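Local coordinates for protein glycoside hydrolase, GH17 family (Formosa sp. Hel1_33_131, PDB 6FCG) that probably hydrolyses internal glucosidic linkages of the beta-glucan laminarin, as an endo-acting laminarinase of glycoside hydrolase family 17, at residues His241-Pro244 and Met245-Thr248; Ile331-Asn334 and His335-Trp339; Tyr349-Ala352 and Phe353-Trp357; Ala379-Val382 and Leu383-Leu386. One frame throughout, in Å; residues are numbered along the deposited sequence.

Overall arrangement
Interaction 1 adjoins the likely catalytic centre: Y243 OH is hydrogen-bonded to E305 and H241 ND1 to E169; E305 ends strand 301-305 and E169 directly follows strand 161-168, positions consistent with the nucleophile and acid/base of related barrels. Interaction 3 adjoins it, with F350 CB 3.3 Å from Y243 OH. Interaction 2, on helix 326-342, backs both: F332 CE1 lies 3.8 Å from P244 CG, and Y333 CD1 lies 3.6 Å from Y349 CD2. Interaction 4 is more peripheral, its centre about 23 Å from that of interaction 1, yet a salt bridge of 2.7 Å from K380 NZ to D354 OD1 ties it to interaction 3.

Interaction 1 of 4, residues His241-Pro244 and Met245-Thr248; sequences HTYP and MHDT
Y243 and H246 form the aromatic part of this local contact, their side chains running alongside one another and pointing the same way. The imidazole turns its edge toward the phenol face in an offset edge-to-face pair, with centroids 5.1 Å apart and planes at 60°. The leading atom is H246 ND1, 3.5 Å from Y243 CD1. M245 backs the imidazole: its chain bends at chi2 and chi3, which brings CE over one face of the H246 ring, toward its rim and 3.4 Å above the plane. Y316 adds a second edge-to-face partner for the histidine.

The polar links are mainly those of a helix start. Y243 is the N-cap residue, and its carbonyl O accepts from D247 N at 3.3 Å, while P244 O accepts from T248 N at 2.9 Å. T248 OG1 sits between its backbone N and carbonyl carbon (chi1 65°), which turns it back to M245 O at 2.6 Å, and is hydrogen-bonded to S321 OG as well. An alanine at T248 would remove the hydroxyl and probably leave both M245 O and S321 without this partner. Farther out, Y243 OH bonds to E305 and D247 OD2 to Y280 OH.

Strand 238-241 thus passes through a two-residue link into helix 244-250, a proline-led, N-capped helix start at the carboxyl end of a TIM-barrel strand, where this fold carries its active site.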
loop_
_atom_site.group_PDB
_atom_site.type_symbol
_atom_site.label_atom_id
_atom_site.label_comp_id
_atom_site.label_asym_id
_atom_site.label_seq_id
_atom_site.Cartn_x
_atom_site.Cartn_y
_atom_site.Cartn_z
ATOM N N HIS A 241 -5.100 15.442 -32.755
ATOM C CA HIS A 241 -5.657 14.573 -31.699
ATOM C C HIS A 241 -5.557 15.215 -30.315
ATOM O O HIS A 241 -4.514 15.773 -29.980
ATOM C CB HIS A 241 -4.928 13.220 -31.629
ATOM C CG HIS A 241 -4.858 12.484 -32.935
ATOM N ND1 HIS A 241 -4.344 11.208 -33.020
ATOM C CD2 HIS A 241 -5.247 12.819 -34.190
ATOM C CE1 HIS A 241 -4.406 10.794 -34.269
ATOM N NE2 HIS A 241 -4.946 11.753 -35.001
ATOM N N THR A 242 -6.605 15.026 -29.500
ATOM C CA THR A 242 -6.600 15.448 -28.102
ATOM C C THR A 242 -7.389 14.465 -27.264
ATOM O O THR A 242 -8.477 14.062 -27.663
ATOM C CB THR A 242 -7.162 16.869 -27.944
ATOM O OG1 THR A 242 -7.295 17.180 -26.560
ATOM C CG2 THR A 242 -8.518 17.012 -28.621
ATOM N N TYR A 243 -6.843 14.092 -26.098
ATOM C CA TYR A 243 -7.410 13.019 -25.271
ATOM C C TYR A 243 -7.510 13.342 -23.786
ATOM O O TYR A 243 -6.730 12.855 -22.977
ATOM C CB TYR A 243 -6.617 11.722 -25.486
ATOM C CG TYR A 243 -7.161 10.833 -26.604
ATOM C CD1 TYR A 243 -8.256 10.010 -26.377
ATOM C CD2 TYR A 243 -6.574 10.835 -27.879
ATOM C CE1 TYR A 243 -8.757 9.206 -27.380
ATOM C CE2 TYR A 243 -7.063 10.039 -28.902
ATOM C CZ TYR A 243 -8.155 9.228 -28.651
ATOM O OH TYR A 243 -8.658 8.404 -29.618
ATOM N N PRO A 244 -8.500 14.169 -23.414
ATOM C CA PRO A 244 -8.763 14.422 -21.996
ATOM C C PRO A 244 -8.897 13.132 -21.167
ATOM O O PRO A 244 -8.381 13.100 -20.048
ATOM C CB PRO A 244 -10.085 15.224 -22.001
ATOM C CG PRO A 244 -10.299 15.675 -23.386
ATOM C CD PRO A 244 -9.256 15.095 -24.288
ATOM N N MET A 245 -9.590 12.106 -21.686
ATOM C CA MET A 245 -9.809 10.875 -20.912
ATOM C C MET A 245 -8.496 10.345 -20.366
ATOM O O MET A 245 -8.374 10.050 -19.199
ATOM C CB MET A 245 -10.482 9.790 -21.737
ATOM C CG MET A 245 -10.976 8.619 -20.892
ATOM S SD MET A 245 -10.590 6.999 -21.571
ATOM C CE MET A 245 -8.813 6.947 -21.523
ATOM N N HIS A 246 -7.497 10.252 -21.230
ATOM C CA HIS A 246 -6.177 9.813 -20.804
ATOM C C HIS A 246 -5.555 10.747 -19.789
ATOM O O HIS A 246 -4.901 10.288 -18.873
ATOM C CB HIS A 246 -5.258 9.631 -22.013
ATOM C CG HIS A 246 -5.601 8.424 -22.816
ATOM N ND1 HIS A 246 -6.122 8.486 -24.090
ATOM C CD2 HIS A 246 -5.551 7.115 -22.497
ATOM C CE1 HIS A 246 -6.343 7.262 -24.536
ATOM N NE2 HIS A 246 -6.002 6.413 -23.586
ATOM N N ASP A 247 -5.734 12.048 -19.978
ATOM C CA ASP A 247 -5.169 13.009 -19.072
ATOM C C ASP A 247 -5.851 13.037 -17.707
ATOM O O ASP A 247 -5.226 13.464 -16.741
ATOM C CB ASP A 247 -5.077 14.400 -19.725
ATOM C CG ASP A 247 -3.953 14.489 -20.765
ATOM O OD1 ASP A 247 -3.065 13.613 -20.783
ATOM O OD2 ASP A 247 -3.919 15.458 -21.553
ATOM N N THR A 248 -7.051 12.480 -17.559
ATOM C CA THR A 248 -7.595 12.247 -16.193
ATOM C C THR A 248 -6.646 11.427 -15.279
ATOM O O THR A 248 -6.778 11.475 -14.042
ATOM C CB THR A 248 -8.947 11.532 -16.149
ATOM O OG1 THR A 248 -8.829 10.195 -16.659
ATOM C CG2 THR A 248 -9.974 12.307 -16.912
#

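Interaction 2 of 4, residues Ile331-Asn334 and His335-Trp339; sequences IFYN and HIREW
Y333 and R337 cross with the phenol ring and guanidinium planes 83° apart, and the arginine meets the tyrosine in two ways. Its CG stands over one ring face, 4.1 Å from the centroid, as a CH-pi contact. Farther out the guanidinium turns its edge to the hydroxyl: R337 NH1 donates to Y333 OH at 2.9 Å, with the oxygen almost in the guanidinium plane, and NE adds a weak bond to the same atom at 3.0 Å. The bend at chi2 (-62°) lets the chain fold over the ring before its end meets OH. The pair joins residues i and i+4 of helix 326-342, an outer helix of the TIM-type barrel, where the main-chain bonds follow the regular alpha-helical pattern, as from E338 N to N334 O (2.9 Å, 169°). One residue earlier and with the same spacing, I336 lies obliquely across F332, its CG1 over the phenyl face 3.7 Å from the centroid. I331 and H335 run side by side instead, with I331 CG2 3.8 Å from H335 CD2. On the inward side Y333 meets Y349 edge-to-face and F332 packs on W308, while R337 NH2 is hydrogen-bonded to A51 O.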
loop_
_atom_site.group_PDB
_atom_site.type_symbol
_atom_site.label_atom_id
_atom_site.label_comp_id
_atom_site.label_asym_id
_atom_site.label_seq_id
_atom_site.Cartn_x
_atom_site.Cartn_y
_atom_site.Cartn_z
ATOM N N ILE A 331 -21.795 11.880 -22.539
ATOM C CA ILE A 331 -21.618 13.301 -22.278
ATOM C C ILE A 331 -20.448 13.877 -23.098
ATOM O O ILE A 331 -20.575 14.932 -23.724
ATOM C CB ILE A 331 -21.421 13.584 -20.783
ATOM C CG1 ILE A 331 -22.723 13.305 -20.036
ATOM C CG2 ILE A 331 -21.002 15.043 -20.563
ATOM C CD1 ILE A 331 -22.552 13.196 -18.535
ATOM N N PHE A 332 -19.331 13.165 -23.126
ATOM C CA PHE A 332 -18.170 13.623 -23.871
ATOM C C PHE A 332 -18.457 13.681 -25.371
ATOM O O PHE A 332 -18.171 14.698 -26.004
ATOM C CB PHE A 332 -16.946 12.745 -23.580
ATOM C CG PHE A 332 -15.671 13.269 -24.181
ATOM C CD1 PHE A 332 -15.059 14.392 -23.647
ATOM C CD2 PHE A 332 -15.087 12.645 -25.275
ATOM C CE1 PHE A 332 -13.885 14.887 -24.190
ATOM C CE2 PHE A 332 -13.906 13.124 -25.814
ATOM C CZ PHE A 332 -13.306 14.250 -25.274
ATOM N N TYR A 333 -19.023 12.599 -25.910
ATOM C CA TYR A 333 -19.359 12.513 -27.327
ATOM C C TYR A 333 -20.217 13.707 -27.775
ATOM O O TYR A 333 -19.906 14.352 -28.779
ATOM C CB TYR A 333 -20.116 11.213 -27.638
ATOM C CG TYR A 333 -20.512 11.076 -29.081
ATOM C CD1 TYR A 333 -19.576 10.750 -30.051
ATOM C CD2 TYR A 333 -21.836 11.247 -29.470
ATOM C CE1 TYR A 333 -19.943 10.601 -31.382
ATOM C CE2 TYR A 333 -22.223 11.102 -30.796
ATOM C CZ TYR A 333 -21.279 10.786 -31.754
ATOM O OH TYR A 333 -21.720 10.671 -33.050
ATOM N N ASN A 334 -21.276 13.997 -27.016
ATOM C CA ASN A 334 -22.191 15.103 -27.326
ATOM C C ASN A 334 -21.563 16.476 -27.186
ATOM O O ASN A 334 -21.814 17.347 -28.028
ATOM C CB ASN A 334 -23.464 15.027 -26.479
ATOM C CG ASN A 334 -24.300 13.807 -26.807
ATOM O OD1 ASN A 334 -24.376 13.360 -27.956
ATOM N ND2 ASN A 334 -24.935 13.267 -25.810
ATOM N N HIS A 335 -20.725 16.665 -26.168
ATOM C CA HIS A 335 -19.986 17.928 -26.033
ATOM C C HIS A 335 -19.055 18.153 -27.217
ATOM O O HIS A 335 -18.927 19.281 -27.700
ATOM C CB HIS A 335 -19.157 17.997 -24.744
ATOM C CG HIS A 335 -19.911 18.409 -23.514
ATOM N ND1 HIS A 335 -21.036 19.212 -23.524
ATOM C CD2 HIS A 335 -19.646 18.165 -22.210
ATOM C CE1 HIS A 335 -21.452 19.409 -22.283
ATOM N NE2 HIS A 335 -20.625 18.787 -21.467
ATOM N N ILE A 336 -18.385 17.082 -27.667
ATOM C CA ILE A 336 -17.400 17.177 -28.765
ATOM C C ILE A 336 -18.147 17.476 -30.067
ATOM O O ILE A 336 -17.675 18.268 -30.866
ATOM C CB ILE A 336 -16.509 15.904 -28.859
ATOM C CG1 ILE A 336 -15.573 15.807 -27.653
ATOM C CG2 ILE A 336 -15.685 15.873 -30.139
ATOM C CD1 ILE A 336 -14.539 16.918 -27.510
ATOM N N ARG A 337 -19.312 16.847 -30.257
ATOM C CA ARG A 337 -20.152 17.112 -31.411
ATOM C C ARG A 337 -20.617 18.566 -31.432
ATOM O O ARG A 337 -20.477 19.240 -32.469
ATOM C CB ARG A 337 -21.333 16.139 -31.478
ATOM C CG ARG A 337 -20.965 14.713 -31.893
ATOM C CD ARG A 337 -20.375 14.602 -33.295
ATOM N NE ARG A 337 -20.265 13.189 -33.659
ATOM C CZ ARG A 337 -19.434 12.669 -34.569
ATOM N NH1 ARG A 337 -19.497 11.366 -34.788
ATOM N NH2 ARG A 337 -18.592 13.393 -35.295
ATOM N N GLU A 338 -21.148 19.059 -30.311
ATOM C CA GLU A 338 -21.584 20.483 -30.225
ATOM C C GLU A 338 -20.444 21.466 -30.500
ATOM O O GLU A 338 -20.574 22.349 -31.335
ATOM C CB GLU A 338 -22.216 20.810 -28.873
ATOM C CG GLU A 338 -23.696 20.455 -28.785
ATOM C CD GLU A 338 -24.181 20.321 -27.349
ATOM O OE1 GLU A 338 -23.888 21.237 -26.533
ATOM O OE2 GLU A 338 -24.838 19.292 -27.028
ATOM N N TRP A 339 -19.308 21.255 -29.850
ATOM C CA TRP A 339 -18.140 22.102 -30.084
ATOM C C TRP A 339 -17.693 22.105 -31.552
ATOM O O TRP A 339 -17.486 23.156 -32.121
ATOM C CB TRP A 339 -16.955 21.714 -29.172
ATOM C CG TRP A 339 -15.631 22.243 -29.625
ATOM C CD1 TRP A 339 -15.341 23.521 -29.983
ATOM C CD2 TRP A 339 -14.423 21.503 -29.779
ATOM N NE1 TRP A 339 -14.028 23.620 -30.365
ATOM C CE2 TRP A 339 -13.441 22.391 -30.246
ATOM C CE3 TRP A 339 -14.072 20.175 -29.552
ATOM C CZ2 TRP A 339 -12.134 22.003 -30.486
ATOM C CZ3 TRP A 339 -12.760 19.778 -29.784
ATOM C CH2 TRP A 339 -11.811 20.689 -30.251
#

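Interaction 3 of 4, residues Tyr349-Ala352 and Phe353-Trp357; sequences YFEA and FDEPW
A cis peptide bond precedes E351, consistent with the non-proline cis peptide found near this point in related family barrels, and from there the chain curves through A352 and F353 to bring the side chains of E351 and E355 together. The two cross at about a right angle with carboxyl planes 72° apart, and E351 OE1 approaches E355 OE1 to 2.5 Å. A chi1 of 78° sets E351 CG between its backbone N and carbonyl carbon, while its CB sits over the centre of the F350 ring. Two waters link acid to backbone. Water 1 accepts from F353 N at 2.7 Å and lies 3.0 Å from E351 OE1; water 2 donates to E351 OE2 at 2.8 Å and accepts from E355 N at 3.2 Å. E355 OE2 takes the indole N-H of W357 NE1 at 2.9 Å in a nearly straight bond (169°); OE2 lies in the indole plane, whereas the N-H reaches it from above the carboxylate plane. Replacing E355 by alanine removes the carboxylate, which is likely to leave W357 NE1 without this acceptor and E351 OE1 without its neighbour. A352 CB packs against F353 CD2 at 3.6 Å. Backbone bonds of Y349 to S53 and of F350 to T306 lodge the segment between strands 50-53 and 301-305, with helix 68-80 against A352 and F353 and helix 326-342 behind Y349.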
loop_
_atom_site.group_PDB
_atom_site.type_symbol
_atom_site.label_atom_id
_atom_site.label_comp_id
_atom_site.label_asym_id
_atom_site.label_seq_id
_atom_site.Cartn_x
_atom_site.Cartn_y
_atom_site.Cartn_z
ATOM N N TYR A 349 -14.472 10.838 -34.526
ATOM C CA TYR A 349 -14.549 10.477 -33.134
ATOM C C TYR A 349 -14.096 9.014 -32.985
ATOM O O TYR A 349 -14.415 8.151 -33.836
ATOM C CB TYR A 349 -15.978 10.714 -32.592
ATOM C CG TYR A 349 -16.105 10.316 -31.125
ATOM C CD1 TYR A 349 -15.822 11.207 -30.144
ATOM C CD2 TYR A 349 -16.502 9.041 -30.760
ATOM C CE1 TYR A 349 -15.906 10.860 -28.825
ATOM C CE2 TYR A 349 -16.583 8.676 -29.445
ATOM C CZ TYR A 349 -16.296 9.608 -28.481
ATOM O OH TYR A 349 -16.387 9.277 -27.152
ATOM N N PHE A 350 -13.376 8.731 -31.906
ATOM C CA PHE A 350 -12.880 7.386 -31.647
ATOM C C PHE A 350 -13.757 6.646 -30.622
ATOM O O PHE A 350 -13.770 7.024 -29.423
ATOM C CB PHE A 350 -11.434 7.423 -31.172
ATOM C CG PHE A 350 -10.734 6.140 -31.400
ATOM C CD1 PHE A 350 -10.157 5.883 -32.623
ATOM C CD2 PHE A 350 -10.745 5.142 -30.445
ATOM C CE1 PHE A 350 -9.569 4.663 -32.901
ATOM C CE2 PHE A 350 -10.153 3.908 -30.714
ATOM C CZ PHE A 350 -9.564 3.671 -31.957
ATOM N N GLU A 351 -14.521 5.618 -31.022
ATOM C CA GLU A 351 -14.554 5.014 -32.368
ATOM C C GLU A 351 -15.967 4.444 -32.626
ATOM O O GLU A 351 -16.826 4.477 -31.736
ATOM C CB GLU A 351 -13.421 3.981 -32.593
ATOM C CG GLU A 351 -13.612 2.611 -31.980
ATOM C CD GLU A 351 -12.559 1.570 -32.277
ATOM O OE1 GLU A 351 -12.359 1.138 -33.431
ATOM O OE2 GLU A 351 -11.978 1.144 -31.267
ATOM N N ALA A 352 -16.213 3.921 -33.816
ATOM C CA ALA A 352 -17.536 3.372 -34.123
ATOM C C ALA A 352 -17.878 2.155 -33.271
ATOM O O ALA A 352 -18.880 2.173 -32.542
ATOM C CB ALA A 352 -17.663 3.032 -35.593
ATOM N N PHE A 353 -17.034 1.132 -33.347
ATOM C CA PHE A 353 -17.247 -0.157 -32.653
ATOM C C PHE A 353 -16.062 -0.517 -31.753
ATOM O O PHE A 353 -14.923 -0.307 -32.093
ATOM C CB PHE A 353 -17.438 -1.294 -33.672
ATOM C CG PHE A 353 -18.620 -1.113 -34.600
ATOM C CD1 PHE A 353 -19.868 -1.603 -34.258
ATOM C CD2 PHE A 353 -18.483 -0.430 -35.800
ATOM C CE1 PHE A 353 -20.951 -1.418 -35.078
ATOM C CE2 PHE A 353 -19.581 -0.244 -36.641
ATOM C CZ PHE A 353 -20.810 -0.732 -36.280
ATOM N N ASP A 354 -16.346 -1.092 -30.598
ATOM C CA ASP A 354 -15.311 -1.705 -29.759
ATOM C C ASP A 354 -14.497 -2.664 -30.612
ATOM O O ASP A 354 -15.037 -3.430 -31.411
ATOM C CB ASP A 354 -15.917 -2.513 -28.593
ATOM C CG ASP A 354 -16.495 -1.647 -27.508
ATOM O OD1 ASP A 354 -16.259 -0.430 -27.494
ATOM O OD2 ASP A 354 -17.234 -2.194 -26.667
ATOM N N GLU A 355 -13.192 -2.608 -30.411
ATOM C CA GLU A 355 -12.248 -3.428 -31.139
ATOM C C GLU A 355 -11.381 -4.168 -30.127
ATOM O O GLU A 355 -10.433 -3.607 -29.590
ATOM C CB GLU A 355 -11.411 -2.543 -32.058
ATOM C CG GLU A 355 -12.206 -2.023 -33.269
ATOM C CD GLU A 355 -11.322 -1.660 -34.447
ATOM O OE1 GLU A 355 -10.855 -0.484 -34.551
ATOM O OE2 GLU A 355 -11.024 -2.558 -35.242
ATOM N N PRO A 356 -11.719 -5.438 -29.870
ATOM C CA PRO A 356 -11.025 -6.172 -28.816
ATOM C C PRO A 356 -9.607 -6.696 -29.121
ATOM O O PRO A 356 -9.009 -7.323 -28.260
ATOM C CB PRO A 356 -11.976 -7.321 -28.506
ATOM C CG PRO A 356 -12.726 -7.550 -29.755
ATOM C CD PRO A 356 -12.603 -6.332 -30.649
ATOM N N TRP A 357 -9.058 -6.428 -30.305
ATOM C CA TRP A 357 -7.642 -6.766 -30.600
ATOM C C TRP A 357 -6.613 -5.747 -30.024
ATOM O O TRP A 357 -5.425 -6.022 -30.063
ATOM C CB TRP A 357 -7.415 -6.901 -32.122
ATOM C CG TRP A 357 -7.770 -5.657 -32.872
ATOM C CD1 TRP A 357 -8.963 -5.360 -33.422
ATOM C CD2 TRP A 357 -6.915 -4.540 -33.141
ATOM N NE1 TRP A 357 -8.920 -4.128 -34.021
ATOM C CE2 TRP A 357 -7.676 -3.595 -33.849
ATOM C CE3 TRP A 357 -5.582 -4.251 -32.861
ATOM C CZ2 TRP A 357 -7.165 -2.371 -34.257
ATOM C CZ3 TRP A 357 -5.070 -3.031 -33.270
ATOM C CH2 TRP A 357 -5.867 -2.099 -33.962
HETATM O O HOH W 1 -14.912 1.025 -35.052
HETATM O O HOH W 2 -12.358 0.032 -28.710
#

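Interaction 4 of 4, residues Ala379-Val382 and Leu383-Leu386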
loop_
_atom_site.group_PDB
_atom_site.type_symbol
_atom_site.label_atom_id
_atom_site.label_comp_id
_atom_site.label_asym_id
_atom_site.label_seq_id
_atom_site.Cartn_x
_atom_site.Cartn_y
_atom_site.Cartn_z
ATOM N N ALA A 379 -25.978 -1.055 -28.757
ATOM C CA ALA A 379 -25.789 0.383 -28.691
ATOM C C ALA A 379 -25.603 0.790 -27.238
ATOM O O ALA A 379 -26.471 0.553 -26.411
ATOM C CB ALA A 379 -26.991 1.106 -29.297
ATOM N N LYS A 380 -24.479 1.440 -26.956
ATOM C CA LYS A 380 -24.204 1.986 -25.630
ATOM C C LYS A 380 -25.068 3.207 -25.372
ATOM O O LYS A 380 -25.636 3.788 -26.308
ATOM C CB LYS A 380 -22.734 2.380 -25.501
ATOM C CG LYS A 380 -21.768 1.207 -25.560
ATOM C CD LYS A 380 -20.342 1.696 -25.703
ATOM C CE LYS A 380 -19.355 0.537 -25.799
ATOM N NZ LYS A 380 -17.931 0.998 -25.879
ATOM N N TYR A 381 -25.137 3.605 -24.112
ATOM C CA TYR A 381 -25.994 4.698 -23.658
ATOM C C TYR A 381 -26.091 5.880 -24.612
ATOM O O TYR A 381 -27.193 6.383 -24.893
ATOM C CB TYR A 381 -25.566 5.200 -22.272
ATOM C CG TYR A 381 -26.461 6.315 -21.778
ATOM C CD1 TYR A 381 -27.779 6.053 -21.389
ATOM C CD2 TYR A 381 -26.015 7.641 -21.755
ATOM C CE1 TYR A 381 -28.615 7.073 -20.966
ATOM C CE2 TYR A 381 -26.837 8.672 -21.336
ATOM C CZ TYR A 381 -28.136 8.385 -20.941
ATOM O OH TYR A 381 -28.946 9.401 -20.490
ATOM N N VAL A 382 -24.933 6.316 -25.103
ATOM C CA VAL A 382 -24.845 7.416 -26.068
ATOM C C VAL A 382 -25.838 7.339 -27.238
ATOM O O VAL A 382 -26.311 8.386 -27.684
ATOM C CB VAL A 382 -23.388 7.581 -26.577
ATOM C CG1 VAL A 382 -22.902 6.365 -27.352
ATOM C CG2 VAL A 382 -23.211 8.851 -27.392
ATOM N N LEU A 383 -26.136 6.124 -27.724
ATOM C CA LEU A 383 -27.050 5.907 -28.869
ATOM C C LEU A 383 -28.422 5.294 -28.554
ATOM O O LEU A 383 -29.161 4.960 -29.476
ATOM C CB LEU A 383 -26.376 5.002 -29.923
ATOM C CG LEU A 383 -25.064 5.452 -30.558
ATOM C CD1 LEU A 383 -24.652 4.496 -31.667
ATOM C CD2 LEU A 383 -25.178 6.875 -31.085
ATOM N N TRP A 384 -28.758 5.096 -27.282
ATOM C CA TRP A 384 -30.070 4.511 -26.909
ATOM C C TRP A 384 -31.213 5.265 -27.532
ATOM O O TRP A 384 -32.169 4.675 -27.984
ATOM C CB TRP A 384 -30.281 4.565 -25.400
ATOM C CG TRP A 384 -29.504 3.588 -24.579
ATOM C CD1 TRP A 384 -28.529 2.719 -25.005
ATOM C CD2 TRP A 384 -29.634 3.402 -23.187
ATOM N NE1 TRP A 384 -28.058 2.007 -23.944
ATOM C CE2 TRP A 384 -28.720 2.416 -22.813
ATOM C CE3 TRP A 384 -30.440 3.988 -22.205
ATOM C CZ2 TRP A 384 -28.578 1.999 -21.486
ATOM C CZ3 TRP A 384 -30.319 3.565 -20.904
ATOM C CH2 TRP A 384 -29.388 2.579 -20.550
ATOM N N ASP A 385 -31.097 6.576 -27.563
ATOM C CA ASP A 385 -32.148 7.412 -28.093
ATOM C C ASP A 385 -32.422 7.061 -29.562
ATOM O O ASP A 385 -33.572 6.928 -29.964
ATOM C CB ASP A 385 -31.749 8.879 -27.922
ATOM C CG ASP A 385 -32.930 9.814 -27.921
ATOM O OD1 ASP A 385 -33.945 9.532 -28.605
ATOM O OD2 ASP A 385 -32.816 10.867 -27.255
ATOM N N LEU A 386 -31.365 6.888 -30.345
ATOM C CA LEU A 386 -31.502 6.477 -31.741
ATOM C C LEU A 386 -32.086 5.094 -31.935
ATOM O O LEU A 386 -32.804 4.877 -32.907
ATOM C CB LEU A 386 -30.165 6.512 -32.467
ATOM C CG LEU A 386 -29.478 7.875 -32.602
ATOM C CD1 LEU A 386 -28.239 7.786 -33.502
ATOM C CD2 LEU A 386 -30.414 8.960 -33.130
#
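K380 O receives the shortest sound polar bond of the contact, from L383 N at 2.8 Å with an N-H...O angle of 158°. The next step repeats it: W384 N donates to Y381 O at 3.1 Å, although this donor stands well above the carbonyl plane and uses no lone-pair direction. Two successive i to i+3 bonds thus wind the chain into a tight turn that leads directly into helix 384-388.

The same turn folds Y381 against W384. With CG of the tyrosine opposite its backbone N (chi1 -179°), the phenol presents its edge to the indole face, and the six-membered ring of W384 forms an edge-to-face pair with it, centroids 4.9 Å apart and planes at 74°. Y381 CD1 does the touching, 3.5 Å from W384 CE3. The backbone joins in, for Y381 CA stands 3.5 Å over the centroid of the five-membered ring as a CH-pi contact. Main chain and side chain of one residue therefore line one face of the tryptophan, whose NE1 is hydrogen-bonded to T405 OG1.

Apolar contacts add to the turn. A379 CB meets L383 CB at 4.0 Å, and V382 runs alongside L383, where V382 CG1 lies 4.0 Å from L383 CG.

The K380 side chain leaves away from the turn at CB and is extended, with NZ held by D354 OD1, G371 O and S310 OG. Helix 326-342 lies against the turn: E326 OE1 accepts from Y381 N, A330 packs on Y381 and Y333 on V382, while helix 410-416 packs on Y381 through K410 and L413.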